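PDB 4XRI: importin-95 from Chaetomium thermophilum, which serves as a flexible HEAT-repeat transport receptor that carries protein cargo into the nucleus and, like its family, probably binds a small GTPase. Local coordinates for residues N72-R77 and A87-Q92; Q103-T108 and Q122-I127. The protein carries 2 engineered substitutions. One frame throughout, in Å; residues are numbered along the deposited sequence.

Contact 1: residues N72-R77 and A87-Q92. With SO4 (sulfate ion), chain G.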
loop_
_atom_site.group_PDB
_atom_site.type_symbol
_atom_site.label_atom_id
_atom_site.label_comp_id
_atom_site.label_asym_id
_atom_site.label_seq_id
_atom_site.Cartn_x
_atom_site.Cartn_y
_atom_site.Cartn_z
ATOM N N ASN A 72 4.569 -27.076 -11.422
ATOM C CA ASN A 72 3.930 -26.011 -12.185
ATOM C C ASN A 72 3.021 -26.526 -13.293
ATOM O O ASN A 72 2.290 -25.755 -13.915
ATOM C CB ASN A 72 4.988 -25.090 -12.791
ATOM C CG ASN A 72 5.667 -24.220 -11.756
ATOM O OD1 ASN A 72 5.117 -23.965 -10.686
ATOM N ND2 ASN A 72 6.867 -23.751 -12.073
ATOM N N ALA A 73 3.068 -27.830 -13.540
ATOM C CA ALA A 73 2.263 -28.421 -14.601
ATOM C C ALA A 73 0.796 -28.512 -14.198
ATOM O O ALA A 73 -0.083 -28.616 -15.053
ATOM C CB ALA A 73 2.795 -29.795 -14.970
ATOM N N PHE A 74 0.534 -28.464 -12.896
ATOM C CA PHE A 74 -0.837 -28.514 -12.401
ATOM C C PHE A 74 -1.018 -27.686 -11.130
ATOM O O PHE A 74 -1.810 -28.040 -10.258
ATOM C CB PHE A 74 -1.265 -29.963 -12.152
ATOM C CG PHE A 74 -0.236 -30.786 -11.426
ATOM C CD1 PHE A 74 -0.197 -30.809 -10.043
ATOM C CD2 PHE A 74 0.684 -31.546 -12.128
ATOM C CE1 PHE A 74 0.745 -31.567 -9.373
ATOM C CE2 PHE A 74 1.627 -32.307 -11.466
ATOM C CZ PHE A 74 1.657 -32.319 -10.085
ATOM N N SER A 75 -0.282 -26.582 -11.032
ATOM C CA SER A 75 -0.444 -25.659 -9.914
ATOM C C SER A 75 -0.006 -24.246 -10.288
ATOM O O SER A 75 0.855 -24.062 -11.146
ATOM C CB SER A 75 0.337 -26.143 -8.691
ATOM O OG SER A 75 1.729 -26.102 -8.936
ATOM N N ALA A 76 -0.612 -23.253 -9.641
ATOM C CA ALA A 76 -0.278 -21.853 -9.881
ATOM C C ALA A 76 -0.747 -20.971 -8.727
ATOM O O ALA A 76 -1.607 -21.367 -7.945
ATOM C CB ALA A 76 -0.891 -21.376 -11.191
ATOM N N ARG A 77 -0.174 -19.777 -8.621
ATOM C CA ARG A 77 -0.598 -18.822 -7.602
ATOM C C ARG A 77 -1.910 -18.164 -8.000
ATOM O O ARG A 77 -2.810 -18.003 -7.176
ATOM C CB ARG A 77 0.478 -17.759 -7.368
ATOM C CG ARG A 77 1.604 -18.209 -6.456
ATOM C CD ARG A 77 2.676 -17.139 -6.326
ATOM N NE ARG A 77 3.116 -16.650 -7.629
ATOM C CZ ARG A 77 3.897 -17.331 -8.461
ATOM N NH1 ARG A 77 4.324 -18.544 -8.136
ATOM N NH2 ARG A 77 4.246 -16.801 -9.626
ATOM N N ALA A 87 -7.458 -28.842 -13.029
ATOM C CA ALA A 87 -8.389 -29.607 -13.851
ATOM C C ALA A 87 -7.622 -30.539 -14.783
ATOM O O ALA A 87 -8.098 -31.626 -15.123
ATOM C CB ALA A 87 -9.282 -28.680 -14.650
ATOM N N LYS A 88 -6.430 -30.106 -15.189
ATOM C CA LYS A 88 -5.573 -30.913 -16.050
ATOM C C LYS A 88 -5.105 -32.173 -15.327
ATOM O O LYS A 88 -5.007 -33.241 -15.933
ATOM C CB LYS A 88 -4.366 -30.105 -16.535
ATOM C CG LYS A 88 -4.721 -28.911 -17.412
ATOM C CD LYS A 88 -3.476 -28.270 -18.013
ATOM C CE LYS A 88 -2.776 -29.218 -18.978
ATOM N NZ LYS A 88 -1.546 -28.612 -19.563
ATOM N N TRP A 89 -4.822 -32.052 -14.033
ATOM C CA TRP A 89 -4.421 -33.214 -13.248
ATOM C C TRP A 89 -5.590 -34.175 -13.081
ATOM O O TRP A 89 -5.436 -35.391 -13.202
ATOM C CB TRP A 89 -3.893 -32.806 -11.872
ATOM C CG TRP A 89 -3.632 -33.986 -10.975
ATOM C CD1 TRP A 89 -4.494 -34.536 -10.070
ATOM C CD2 TRP A 89 -2.431 -34.763 -10.906
ATOM N NE1 TRP A 89 -3.904 -35.604 -9.440
ATOM C CE2 TRP A 89 -2.635 -35.763 -9.933
ATOM C CE3 TRP A 89 -1.201 -34.708 -11.570
ATOM C CZ2 TRP A 89 -1.658 -36.703 -9.611
ATOM C CZ3 TRP A 89 -0.230 -35.638 -11.245
ATOM C CH2 TRP A 89 -0.465 -36.624 -10.276
ATOM N N LEU A 90 -6.761 -33.614 -12.804
ATOM C CA LEU A 90 -7.954 -34.409 -12.555
ATOM C C LEU A 90 -8.486 -35.109 -13.804
ATOM O O LEU A 90 -8.809 -36.297 -13.760
ATOM C CB LEU A 90 -9.056 -33.531 -11.953
ATOM C CG LEU A 90 -8.939 -33.188 -10.466
ATOM C CD1 LEU A 90 -10.103 -32.308 -10.026
ATOM C CD2 LEU A 90 -8.877 -34.457 -9.631
ATOM N N ASN A 91 -8.574 -34.383 -14.915
ATOM C CA ASN A 91 -9.323 -34.881 -16.068
ATOM C C ASN A 91 -8.528 -35.119 -17.351
ATOM O O ASN A 91 -9.084 -35.597 -18.341
ATOM C CB ASN A 91 -10.468 -33.917 -16.379
ATOM C CG ASN A 91 -11.556 -33.950 -15.327
ATOM O OD1 ASN A 91 -11.945 -35.018 -14.852
ATOM N ND2 ASN A 91 -12.049 -32.777 -14.950
ATOM N N GLN A 92 -7.241 -34.793 -17.349
ATOM C CA GLN A 92 -6.439 -34.986 -18.553
ATOM C C GLN A 92 -5.293 -35.963 -18.323
ATOM O O GLN A 92 -4.349 -36.037 -19.111
ATOM C CB GLN A 92 -5.912 -33.644 -19.057
ATOM C CG GLN A 92 -7.021 -32.728 -19.549
ATOM C CD GLN A 92 -6.514 -31.384 -20.023
ATOM O OE1 GLN A 92 -7.068 -30.342 -19.672
ATOM N NE2 GLN A 92 -5.461 -31.400 -20.834
HETATM S S SO4 G . 1.626 -18.270 -11.622
HETATM O O1 SO4 G . 0.332 -17.599 -11.726
HETATM O O2 SO4 G . 1.653 -19.414 -12.529
HETATM O O3 SO4 G . 1.826 -18.728 -10.251
HETATM O O4 SO4 G . 2.691 -17.340 -11.987
#

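Contact 2: residues Q103-T108 and Q122-I127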
loop_
_atom_site.group_PDB
_atom_site.type_symbol
_atom_site.label_atom_id
_atom_site.label_comp_id
_atom_site.label_asym_id
_atom_site.label_seq_id
_atom_site.Cartn_x
_atom_site.Cartn_y
_atom_site.Cartn_z
ATOM N N GLN A 103 3.676 -42.075 -6.673
ATOM C CA GLN A 103 4.585 -43.023 -6.036
ATOM C C GLN A 103 6.046 -42.601 -6.167
ATOM O O GLN A 103 6.810 -42.674 -5.202
ATOM C CB GLN A 103 4.397 -44.422 -6.624
ATOM C CG GLN A 103 5.258 -45.491 -5.963
ATOM C CD GLN A 103 4.969 -45.648 -4.481
ATOM O OE1 GLN A 103 3.858 -45.380 -4.019
ATOM N NE2 GLN A 103 5.974 -46.078 -3.726
ATOM N N LEU A 104 6.431 -42.160 -7.361
ATOM C CA LEU A 104 7.799 -41.709 -7.599
ATOM C C LEU A 104 8.120 -40.453 -6.793
ATOM O O LEU A 104 9.226 -40.311 -6.266
ATOM C CB LEU A 104 8.029 -41.449 -9.090
ATOM C CG LEU A 104 8.238 -42.686 -9.963
ATOM C CD1 LEU A 104 8.478 -42.284 -11.410
ATOM C CD2 LEU A 104 9.396 -43.517 -9.439
ATOM N N ALA A 105 7.150 -39.549 -6.700
ATOM C CA ALA A 105 7.311 -38.331 -5.914
ATOM C C ALA A 105 7.505 -38.677 -4.441
ATOM O O ALA A 105 8.391 -38.133 -3.778
ATOM C CB ALA A 105 6.111 -37.412 -6.093
ATOM N N LEU A 106 6.666 -39.580 -3.942
ATOM C CA LEU A 106 6.761 -40.060 -2.567
ATOM C C LEU A 106 8.125 -40.663 -2.265
ATOM O O LEU A 106 8.733 -40.371 -1.234
ATOM C CB LEU A 106 5.672 -41.100 -2.288
ATOM C CG LEU A 106 4.454 -40.666 -1.472
ATOM C CD1 LEU A 106 3.573 -41.867 -1.160
ATOM C CD2 LEU A 106 4.892 -39.961 -0.197
ATOM N N GLU A 107 8.599 -41.511 -3.171
ATOM C CA GLU A 107 9.862 -42.214 -2.983
ATOM C C GLU A 107 11.063 -41.266 -3.002
ATOM O O GLU A 107 12.070 -41.518 -2.339
ATOM C CB GLU A 107 10.024 -43.297 -4.055
ATOM C CG GLU A 107 9.105 -44.493 -3.851
ATOM C CD GLU A 107 9.003 -45.384 -5.077
ATOM O OE1 GLU A 107 8.295 -46.411 -5.006
ATOM O OE2 GLU A 107 9.622 -45.057 -6.111
ATOM N N THR A 108 10.942 -40.169 -3.742
ATOM C CA THR A 108 12.031 -39.207 -3.901
ATOM C C THR A 108 12.301 -38.437 -2.601
ATOM O O THR A 108 13.381 -37.869 -2.410
ATOM C CB THR A 108 11.717 -38.220 -5.052
ATOM O OG1 THR A 108 11.503 -38.954 -6.264
ATOM C CG2 THR A 108 12.858 -37.229 -5.281
ATOM N N GLN A 122 7.443 -30.243 -2.757
ATOM C CA GLN A 122 6.607 -29.282 -3.471
ATOM C C GLN A 122 5.586 -29.992 -4.355
ATOM O O GLN A 122 4.410 -29.630 -4.375
ATOM C CB GLN A 122 7.463 -28.341 -4.323
ATOM C CG GLN A 122 8.269 -27.336 -3.525
ATOM C CD GLN A 122 8.842 -26.233 -4.397
ATOM O OE1 GLN A 122 8.108 -25.531 -5.093
ATOM N NE2 GLN A 122 10.163 -26.090 -4.377
ATOM N N VAL A 123 6.049 -31.006 -5.076
ATOM C CA VAL A 123 5.186 -31.787 -5.952
ATOM C C VAL A 123 4.050 -32.432 -5.168
ATOM O O VAL A 123 2.882 -32.342 -5.552
ATOM C CB VAL A 123 5.980 -32.887 -6.690
ATOM C CG1 VAL A 123 5.035 -33.798 -7.455
ATOM C CG2 VAL A 123 7.007 -32.266 -7.620
ATOM N N ILE A 124 4.407 -33.075 -4.061
ATOM C CA ILE A 124 3.445 -33.771 -3.215
ATOM C C ILE A 124 2.380 -32.825 -2.658
ATOM O O ILE A 124 1.195 -33.163 -2.621
ATOM C CB ILE A 124 4.166 -34.490 -2.060
ATOM C CG1 ILE A 124 4.864 -35.742 -2.594
ATOM C CG2 ILE A 124 3.191 -34.854 -0.946
ATOM C CD1 ILE A 124 5.789 -36.394 -1.609
ATOM N N ALA A 125 2.810 -31.638 -2.243
ATOM C CA ALA A 125 1.900 -30.624 -1.720
ATOM C C ALA A 125 0.899 -30.188 -2.784
ATOM O O ALA A 125 -0.289 -30.019 -2.502
ATOM C CB ALA A 125 2.683 -29.424 -1.212
ATOM N N ALA A 126 1.394 -30.015 -4.006
ATOM C CA ALA A 126 0.566 -29.594 -5.132
ATOM C C ALA A 126 -0.490 -30.644 -5.465
ATOM O O ALA A 126 -1.650 -30.315 -5.722
ATOM C CB ALA A 126 1.429 -29.315 -6.345
ATOM N N ILE A 127 -0.081 -31.909 -5.460
ATOM C CA ILE A 127 -1.000 -33.008 -5.726
ATOM C C ILE A 127 -2.019 -33.137 -4.596
ATOM O O ILE A 127 -3.213 -33.331 -4.838
ATOM C CB ILE A 127 -0.254 -34.342 -5.892
ATOM C CG1 ILE A 127 0.674 -34.289 -7.107
ATOM C CG2 ILE A 127 -1.237 -35.494 -6.024
ATOM C CD1 ILE A 127 1.449 -35.568 -7.336
#

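Contact 1: residues N72-R77 and A87-Q92
The phenyl ring of F74 and the indole of W89 run alongside each other in the same direction and fill the space between the loop after helix 60-72 and the last turns of helix 79-91. Over one face of the phenyl ring, displaced toward its rim, sits W89 CE3, 3.7 Å from F74 CE2. The two six-membered rings have centroids 4.7 Å apart and planes inclined at 46°, an oblique packing that is neither a parallel stack nor an edge-to-face pair. Packing begins at the roots of the side chains, with F74 CB 3.9 Å from W89 CB. In F74 a chi1 of 45° tucks CG in over the backbone, turning the ring along the indole. Large aromatic residues suit this buried place because their broad apolar faces fill the loop-helix junction, while the indole N-H, the one polar group on either ring, is met by E131.

On the exposed side the loop meets a sulfate, probably from the crystallisation liquor. R77 gives its backbone N to sulfate O3 at 2.8 Å, and the same oxygen lies over the centre of the guanidinium, 3.1 Å from R77 CZ; in this crystal the positive, bent side chain folds over the anion.

Helix 114-131 covers the aromatic pair through I127, and E131 OE2 of that helix accepts a hydrogen bond from W89 NE1; helix 95-108 packs on W89 through R98 and V101, and helix 42-54 meets A73.

Contact 2: residues Q103-T108 and Q122-I127
A105 and I124 meet beside a flat group: the carbonyl O of the A105 peptide lies 3.8 Å from I124 CD1. The other planar groups considered here lie in segment 103-108 of helix 95-108. The carbonyl O of L104 is approached from opposite faces of its plane, by T108 N on one and T108 OG1 on the other, the hydroxyl at 2.7 Å; a threonine one turn on can thus bury its OH against its own helix. The Q103 amide donates from NE2, almost within its own plane, to E107 OE1 at 2.7 Å, and reaches the carboxylate from above, 37° out of plane.

The side chains that meet across the interface are all aliphatic. The small A105 methyl lets two branched neighbours lie against it, with A105 CB 4.0 Å from V123 CG1 and 4.1 Å from I124 CG1. In I124, chi1 of -75° sets CG1 opposite the carbonyl carbon, and the extended chi2 carries CD1 on to L106; there the two side chains cross at about a right angle, I124 CD1 lying 3.9 Å from L106 CD2. The segment axes approach to 9.5 Å and run at 137°, broadly antiparallel. W137 packs on L106 and L70 of helix 60-72 on V123.

No hydrogen bond or charge pair joins the two segments. Their adhesion rests on dispersion and the burial of apolar surface, while the polar side chains bond within their own helices: Q103, E107 and T108 in one, Q122 to Q118 in the other.

Both segments of contact 1 precede both of contact 2 in the sequence, and the centres of the two contacts are 14 Å apart. Contact 1 belongs to the loop before helix 79-91 and to that helix; contact 2 joins the next two helices, 95-108 and 114-131. They meet directly at I127, whose CG1 lies 3.5 Å from F74 CE1 and whose CD1 lies 3.7 Å from W89 CH2. I127 and A126 pack on the aromatics of contact 1 while V123 and I124 of the same helix pack on helix 95-108, so helix 114-131 bridges the two apolar clusters among the successive packed helices near the N-terminal end of this HEAT-repeat receptor.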